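Local coordinates for sensor histidine kinase (Clostridium perfringens, PDB 4ONX), which probably senses an extracellular signal through a single Cache domain, the sensor portion of a bacterial histidine kinase, at residues E[38-42]-E[76-80]; E[46-52]-E[65-69]; E[84-88]-E[143-147]. All coordinates share one frame; numbering follows the deposited sequence.

Interaction 1 (E[38-42]-E[76-80])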
# COMPACT_ATOMS: atom_id res chain seq x y z
N THR E 38 30.46 4.48 3.25
CA THR E 38 29.02 4.38 3.05
C THR E 38 28.39 3.28 3.90
O THR E 38 27.34 3.47 4.52
CB THR E 38 28.68 4.07 1.59
OG1 THR E 38 29.20 5.09 0.76
CG2 THR E 38 27.17 3.98 1.38
N LEU E 39 29.02 2.11 3.90
CA LEU E 39 28.49 1.01 4.66
C LEU E 39 28.44 1.34 6.15
O LEU E 39 27.44 1.07 6.82
CB LEU E 39 29.32 -0.26 4.45
CG LEU E 39 29.46 -0.83 3.03
CD1 LEU E 39 30.29 -2.09 3.08
CD2 LEU E 39 28.10 -1.13 2.41
N LYS E 40 29.51 1.92 6.66
CA LYS E 40 29.61 2.23 8.09
C LYS E 40 28.60 3.30 8.50
O LYS E 40 27.87 3.13 9.47
CB LYS E 40 31.06 2.61 8.44
CG LYS E 40 31.53 2.65 9.96
CD LYS E 40 31.44 3.96 10.77
CE LYS E 40 32.13 3.79 12.14
NZ LYS E 40 32.05 5.00 13.02
N GLU E 41 28.53 4.39 7.74
CA GLU E 41 27.61 5.49 8.08
C GLU E 41 26.16 4.98 8.02
O GLU E 41 25.35 5.22 8.93
CB GLU E 41 27.85 6.75 7.22
CG GLU E 41 27.42 6.63 5.77
CD GLU E 41 27.68 7.91 4.98
OE1 GLU E 41 27.63 9.00 5.59
OE2 GLU E 41 27.91 7.82 3.75
N THR E 42 25.84 4.22 6.99
CA THR E 42 24.50 3.70 6.83
C THR E 42 24.10 2.84 8.01
O THR E 42 23.01 2.99 8.57
CB THR E 42 24.41 2.87 5.54
OG1 THR E 42 24.70 3.70 4.42
CG2 THR E 42 23.01 2.28 5.38
N ILE E 76 20.53 3.94 -2.02
CA ILE E 76 21.98 3.92 -1.91
C ILE E 76 22.52 2.86 -2.85
O ILE E 76 22.28 1.68 -2.66
CB ILE E 76 22.44 3.64 -0.46
CG1 ILE E 76 21.72 4.58 0.50
CG2 ILE E 76 23.95 3.82 -0.35
CD1 ILE E 76 21.97 4.29 1.96
N ASN E 77 23.26 3.32 -3.84
CA ASN E 77 23.81 2.45 -4.86
C ASN E 77 24.73 1.36 -4.32
O ASN E 77 24.62 0.21 -4.71
CB ASN E 77 24.55 3.29 -5.91
CG ASN E 77 24.94 2.48 -7.14
OD1 ASN E 77 24.23 1.55 -7.53
ND2 ASN E 77 26.04 2.86 -7.78
N ASP E 78 25.62 1.73 -3.41
CA ASP E 78 26.58 0.76 -2.86
C ASP E 78 26.03 -0.20 -1.81
O ASP E 78 26.79 -1.01 -1.27
CB ASP E 78 27.81 1.49 -2.30
CG ASP E 78 28.68 2.08 -3.39
OD1 ASP E 78 28.66 1.56 -4.52
OD2 ASP E 78 29.42 3.05 -3.10
N VAL E 79 24.75 -0.12 -1.50
CA VAL E 79 24.17 -1.02 -0.52
C VAL E 79 23.30 -2.05 -1.21
O VAL E 79 22.19 -1.75 -1.63
CB VAL E 79 23.32 -0.28 0.50
CG1 VAL E 79 22.67 -1.26 1.46
CG2 VAL E 79 24.18 0.70 1.27
N ASP E 80 23.81 -3.27 -1.31
CA ASP E 80 23.09 -4.36 -1.95
C ASP E 80 22.37 -5.26 -0.94
O ASP E 80 21.50 -6.03 -1.32
CB ASP E 80 24.06 -5.24 -2.73
CG ASP E 80 24.83 -4.47 -3.80
OD1 ASP E 80 24.29 -3.46 -4.31
OD2 ASP E 80 25.95 -4.91 -4.14

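Interaction 2 (E[46-52]-E[65-69]). With ZN (zinc ion), chain O.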
# COMPACT_ATOMS: atom_id res chain seq x y z
N ILE E 46 21.30 3.83 11.16
CA ILE E 46 20.19 2.98 11.53
C ILE E 46 20.29 2.53 12.99
O ILE E 46 19.29 2.47 13.69
CB ILE E 46 20.09 1.76 10.59
CG1 ILE E 46 19.84 2.24 9.16
CG2 ILE E 46 18.95 0.85 11.02
CD1 ILE E 46 19.86 1.14 8.13
N SER E 47 21.50 2.22 13.44
CA SER E 47 21.73 1.78 14.81
C SER E 47 21.29 2.82 15.83
O SER E 47 20.85 2.49 16.93
CB SER E 47 23.22 1.50 15.01
OG SER E 47 23.55 1.36 16.38
N GLU E 48 21.42 4.09 15.46
CA GLU E 48 21.09 5.18 16.36
C GLU E 48 19.61 5.58 16.40
O GLU E 48 19.25 6.46 17.17
CB GLU E 48 21.94 6.40 15.98
CG GLU E 48 23.44 6.18 16.16
CD GLU E 48 23.86 6.10 17.62
OE1 GLU E 48 24.81 5.35 17.93
OE2 GLU E 48 23.24 6.78 18.47
N ILE E 49 18.77 4.94 15.60
CA ILE E 49 17.35 5.28 15.59
C ILE E 49 16.62 4.72 16.81
O ILE E 49 16.58 3.50 17.00
CB ILE E 49 16.62 4.72 14.36
CG1 ILE E 49 17.32 5.13 13.06
CG2 ILE E 49 15.17 5.18 14.35
CD1 ILE E 49 17.36 6.62 12.82
N PRO E 50 15.99 5.58 17.61
CA PRO E 50 15.29 5.11 18.79
C PRO E 50 14.34 3.94 18.54
O PRO E 50 14.45 2.91 19.20
CB PRO E 50 14.49 6.33 19.24
CG PRO E 50 15.26 7.49 18.73
CD PRO E 50 15.93 7.05 17.46
N PHE E 51 13.44 4.08 17.57
CA PHE E 51 12.47 3.01 17.32
C PHE E 51 13.10 1.70 16.82
O PHE E 51 12.49 0.65 16.98
CB PHE E 51 11.32 3.47 16.41
CG PHE E 51 11.72 3.81 15.00
CD1 PHE E 51 11.98 2.81 14.07
CD2 PHE E 51 11.73 5.12 14.57
CE1 PHE E 51 12.32 3.12 12.76
CE2 PHE E 51 12.06 5.45 13.25
CZ PHE E 51 12.36 4.44 12.35
N ILE E 52 14.28 1.77 16.22
CA ILE E 52 14.96 0.56 15.77
C ILE E 52 15.44 -0.19 16.99
O ILE E 52 15.38 -1.41 17.05
CB ILE E 52 16.17 0.87 14.87
CG1 ILE E 52 15.73 1.47 13.53
CG2 ILE E 52 16.96 -0.39 14.57
CD1 ILE E 52 15.00 0.51 12.62
N ILE E 65 8.81 -1.36 10.09
CA ILE E 65 10.25 -1.34 10.29
C ILE E 65 10.87 -2.09 9.13
O ILE E 65 11.88 -1.68 8.56
CB ILE E 65 10.68 -2.08 11.57
CG1 ILE E 65 10.05 -1.47 12.82
CG2 ILE E 65 12.20 -2.07 11.69
CD1 ILE E 65 10.48 -0.05 13.09
N GLN E 66 10.25 -3.20 8.80
CA GLN E 66 10.71 -4.03 7.72
C GLN E 66 10.82 -3.12 6.49
O GLN E 66 11.87 -3.02 5.85
CB GLN E 66 9.72 -5.18 7.50
CG GLN E 66 10.32 -6.47 6.98
CD GLN E 66 10.90 -6.36 5.60
OE1 GLN E 66 10.52 -5.50 4.82
NE2 GLN E 66 11.80 -7.28 5.28
N GLU E 67 9.74 -2.40 6.20
CA GLU E 67 9.70 -1.49 5.05
C GLU E 67 10.76 -0.39 5.17
O GLU E 67 11.36 0.01 4.16
CB GLU E 67 8.29 -0.90 4.92
CG GLU E 67 8.01 -0.16 3.61
CD GLU E 67 8.65 1.21 3.52
OE1 GLU E 67 9.02 1.77 4.57
OE2 GLU E 67 8.75 1.74 2.40
N TYR E 68 10.99 0.10 6.38
CA TYR E 68 11.97 1.15 6.61
C TYR E 68 13.34 0.82 6.01
O TYR E 68 14.01 1.70 5.47
CB TYR E 68 12.12 1.44 8.11
CG TYR E 68 13.19 2.45 8.43
CD1 TYR E 68 12.93 3.80 8.37
CD2 TYR E 68 14.47 2.05 8.80
CE1 TYR E 68 13.89 4.73 8.67
CE2 TYR E 68 15.45 2.98 9.10
CZ TYR E 68 15.15 4.32 9.03
OH TYR E 68 16.10 5.27 9.32
N THR E 69 13.74 -0.44 6.12
CA THR E 69 15.04 -0.86 5.62
C THR E 69 15.13 -0.84 4.10
O THR E 69 16.22 -0.78 3.53
CB THR E 69 15.39 -2.29 6.07
OG1 THR E 69 14.45 -3.21 5.51
CG2 THR E 69 15.40 -2.41 7.59
ZN ZN O . 9.14 3.78 4.18

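Interaction 3 (E[84-88]-E[143-147])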
# COMPACT_ATOMS: atom_id res chain seq x y z
N VAL E 84 18.96 -6.78 9.67
CA VAL E 84 18.77 -6.32 11.01
C VAL E 84 18.39 -7.54 11.80
O VAL E 84 17.39 -8.21 11.51
CB VAL E 84 17.65 -5.28 11.10
CG1 VAL E 84 17.44 -4.87 12.55
CG2 VAL E 84 17.99 -4.08 10.24
N ALA E 85 19.19 -7.85 12.80
CA ALA E 85 18.97 -9.02 13.61
C ALA E 85 18.92 -8.68 15.08
O ALA E 85 19.58 -7.76 15.54
CB ALA E 85 20.09 -10.02 13.36
N ASP E 86 18.10 -9.44 15.80
CA ASP E 86 18.02 -9.30 17.24
C ASP E 86 18.90 -10.45 17.76
O ASP E 86 19.55 -11.13 16.98
CB ASP E 86 16.58 -9.34 17.74
CG ASP E 86 15.90 -10.64 17.46
OD1 ASP E 86 16.55 -11.60 16.99
OD2 ASP E 86 14.68 -10.70 17.73
N MSE E 87 18.92 -10.66 19.07
CA MSE E 87 19.79 -11.70 19.61
C MSE E 87 19.39 -13.10 19.21
O MSE E 87 20.19 -14.02 19.32
CB MSE E 87 19.92 -11.57 21.13
CG MSE E 87 20.43 -10.20 21.58
SE MSE E 87 22.17 -9.62 20.82
CE MSE E 87 22.90 -11.28 20.09
N ARG E 88 18.15 -13.28 18.73
CA ARG E 88 17.69 -14.60 18.30
C ARG E 88 18.13 -14.88 16.86
O ARG E 88 18.43 -16.01 16.49
CB ARG E 88 16.15 -14.68 18.44
CG ARG E 88 15.48 -16.05 18.08
CD ARG E 88 15.04 -16.14 16.63
NE ARG E 88 14.64 -17.51 16.29
CZ ARG E 88 13.50 -18.12 16.65
NH1 ARG E 88 12.60 -17.51 17.41
NH2 ARG E 88 13.28 -19.38 16.26
N GLN E 143 23.07 -4.53 24.70
CA GLN E 143 23.04 -4.87 23.28
C GLN E 143 21.81 -5.71 22.98
O GLN E 143 21.61 -6.76 23.59
CB GLN E 143 24.30 -5.63 22.88
CG GLN E 143 24.28 -6.10 21.43
CD GLN E 143 25.60 -6.69 20.96
OE1 GLN E 143 26.64 -6.54 21.61
NE2 GLN E 143 25.57 -7.33 19.80
N VAL E 144 21.01 -5.26 22.02
CA VAL E 144 19.78 -5.96 21.66
C VAL E 144 19.82 -6.63 20.28
O VAL E 144 18.85 -7.27 19.88
CB VAL E 144 18.57 -5.01 21.71
CG1 VAL E 144 18.37 -4.50 23.13
CG2 VAL E 144 18.76 -3.84 20.74
N GLY E 145 20.92 -6.46 19.57
CA GLY E 145 21.05 -7.06 18.25
C GLY E 145 22.19 -6.45 17.46
O GLY E 145 23.15 -5.93 18.04
N PHE E 146 22.09 -6.53 16.14
CA PHE E 146 23.11 -5.96 15.29
C PHE E 146 22.54 -5.65 13.91
O PHE E 146 21.47 -6.13 13.55
CB PHE E 146 24.31 -6.90 15.14
CG PHE E 146 24.03 -8.11 14.29
CD1 PHE E 146 24.12 -8.03 12.90
CD2 PHE E 146 23.72 -9.33 14.86
CE1 PHE E 146 23.88 -9.14 12.11
CE2 PHE E 146 23.49 -10.45 14.08
CZ PHE E 146 23.56 -10.35 12.70
N ILE E 147 23.30 -4.88 13.14
CA ILE E 147 22.91 -4.51 11.80
C ILE E 147 24.07 -4.82 10.90
O ILE E 147 25.19 -4.50 11.21
CB ILE E 147 22.58 -3.02 11.70
CG1 ILE E 147 21.49 -2.69 12.71
CG2 ILE E 147 22.15 -2.67 10.29
CD1 ILE E 147 20.91 -1.31 12.57

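Interaction 1 (E[38-42]-E[76-80])
Thr38, Leu39 and Thr42 of helix 33-47 pack onto a type I beta turn, Ile76 to Val79, which leads from helix 63-75 into strand 81-86 of the Cache-family sensor domain. The turn is closed by the backbone bond from Val79 N to Ile76 O.

The tight side lies between the two threonines and Ile76. The methyl CG2 of Thr38 sits 3.7 Å from Ile76 CG2, the two side chains running past each other in opposite directions. One helical turn on, Thr42 meets Ile76 tip to tip: its OG1 is 3.7 Å from Ile76 CD1, and its CG2 is 4.1 Å from the same methyl. Phe72 of the same chain adds to the packing of Thr42, while Pro50 of the second subunit touches Thr42 and Phe51 of that subunit touches Ile76, so this side also borders the subunit interface.

Contacts thin out toward Asp78, which like Thr38 is partly exposed to solvent. Leu39 reaches the turn through CD2, 3.9 Å from Asp78 O, and Val79 CG2 adds only long contacts to the helix. Thr38 OG1 and Asp78 OD2 stay 4.4 Å apart, each residue's polar end being occupied elsewhere: Thr38 OG1 is hydrogen-bonded to Asp34 O, and Asp78 OD1 makes a salt bridge with Lys151.

Thr42 OG1, although it faces the Ile76 methyl, is satisfied within its own helix. With chi1 at -61°, Thr42 has OG1 beside its own backbone N and CG2 anti to it; OG1 therefore turns back along the helix. Thr38 O accepts from both Thr42 N, at 3.0 Å, and Thr42 OG1, at 2.7 Å, the two donors arriving from opposite faces of the carbonyl plane.

Interaction 2 (E[46-52]-E[65-69])
Tyr68, on helix 63-75, meets Phe51 of helix 50-58 in a T-shaped stack and buries more surface here than any other residue. Its CG lies anti to the backbone N (chi1 176°), which extends the ring toward the bend joining helices 33-47 and 50-58. The Phe51 edge points at a face of Tyr68, with CZ 4.0 Å from Tyr68 CE1, the planes at 88° and the centroids 5.4 Å apart. At the Tyr68 edge lies Ile46 CG1. Ile49, the N-cap residue of helix 50-58, places CG1 3.9 Å from Tyr68 OH; this hydroxyl is hydrogen-bonded outside the two segments.

Phe51 also has the methyl CG2 of Ile49, two residues earlier, over one ring face. Ile65 slides past Phe51 in the opposite direction and brings CD1 to 3.4 Å from Phe51 CD1. The other branch of Ile65 is used too, CG2 lying 3.9 Å from Ile52 CD1, a methyl that also approaches Tyr68 CD2.

Between Ile65 and Tyr68 in sequence, Glu67 turns away from this core and binds the zinc ion, together with His71 and with Glu67 and His71 of the second subunit. Apolar and aromatic packing thus holds the helices together and continues across to the second subunit, where Tyr68 meets its counterpart Tyr68, while Glu67 joins the subunits through zinc.

Interaction 3 (E[84-88]-E[143-147])
Ala85 and Phe146 form the hydrogen-bonded antiparallel pair that joins strands 81-86 and 142-153, two adjacent strands of the antiparallel sheet in this Cache-family domain.

Two backbone bonds make the pairing: Ala85 N gives to Phe146 O at 3.0 Å, nearly straight at 175°, and Phe146 N gives to Ala85 O at 2.9 Å. Next to it, Val84 and Ile147 are a non-hydrogen-bonded pair. Toward Asp86 the pairing loosens, and what remains includes CA-H...O contacts from Gly145 CA to Ala85 O and from Asp86 CA to Val144 O. Val144 and Gly145 together face Val137, a classic beta bulge where strand 142-153 pairs with 129-139.

Apolar contacts occupy both faces. On one, the methyl of Ala85 lies over the Phe146 ring in a CH-pi contact, 3.8 Å from CB to the ring centroid; a chi1 of 72° sets CG between the backbone N and the carbonyl carbon and swings the ring over its partner. Val105 of the third subunit packs on Phe146 as well. On the other face Val84 CG2 and Ile147 CG2 touch loosely at 4.4 Å, and Leu56 of helix 50-58 packs on Val84.

Polar and selenium contacts gather around Asp86 and Met87. Asp86 OD1 accepts from Arg88 N in an Asx turn and also bonds Gly89 N. Met87, a selenomethionine in this crystal, bends at chi2 to bring SE 3.6 Å from Gly145 N and 4.1 Å from Gln143 CG.

All three contacts lie in one Cache-family domain: helix 33-47 serves interactions 1 and 2, whose centres are about 15 Å apart, and interaction 2 is nested within the loop that interaction 1 closes. Interactions 2 and 3 have centres about 12 Å apart and touch directly. Ile46 CG2 packs 3.3 Å from Ile147 CD1, and Thr69 CG2 lies 4.1 Å from Val84 CG2, so the helical core rests on the sheet. Interactions 1 and 3 have centres about 19 Å apart. Glu67 of interaction 2 is one of the zinc ligands, whereas the side chains of Ile76 and Val84 are each about 13 Å from the ion. Interactions 1 and 2 both touch the second subunit, and all three have residues near the third.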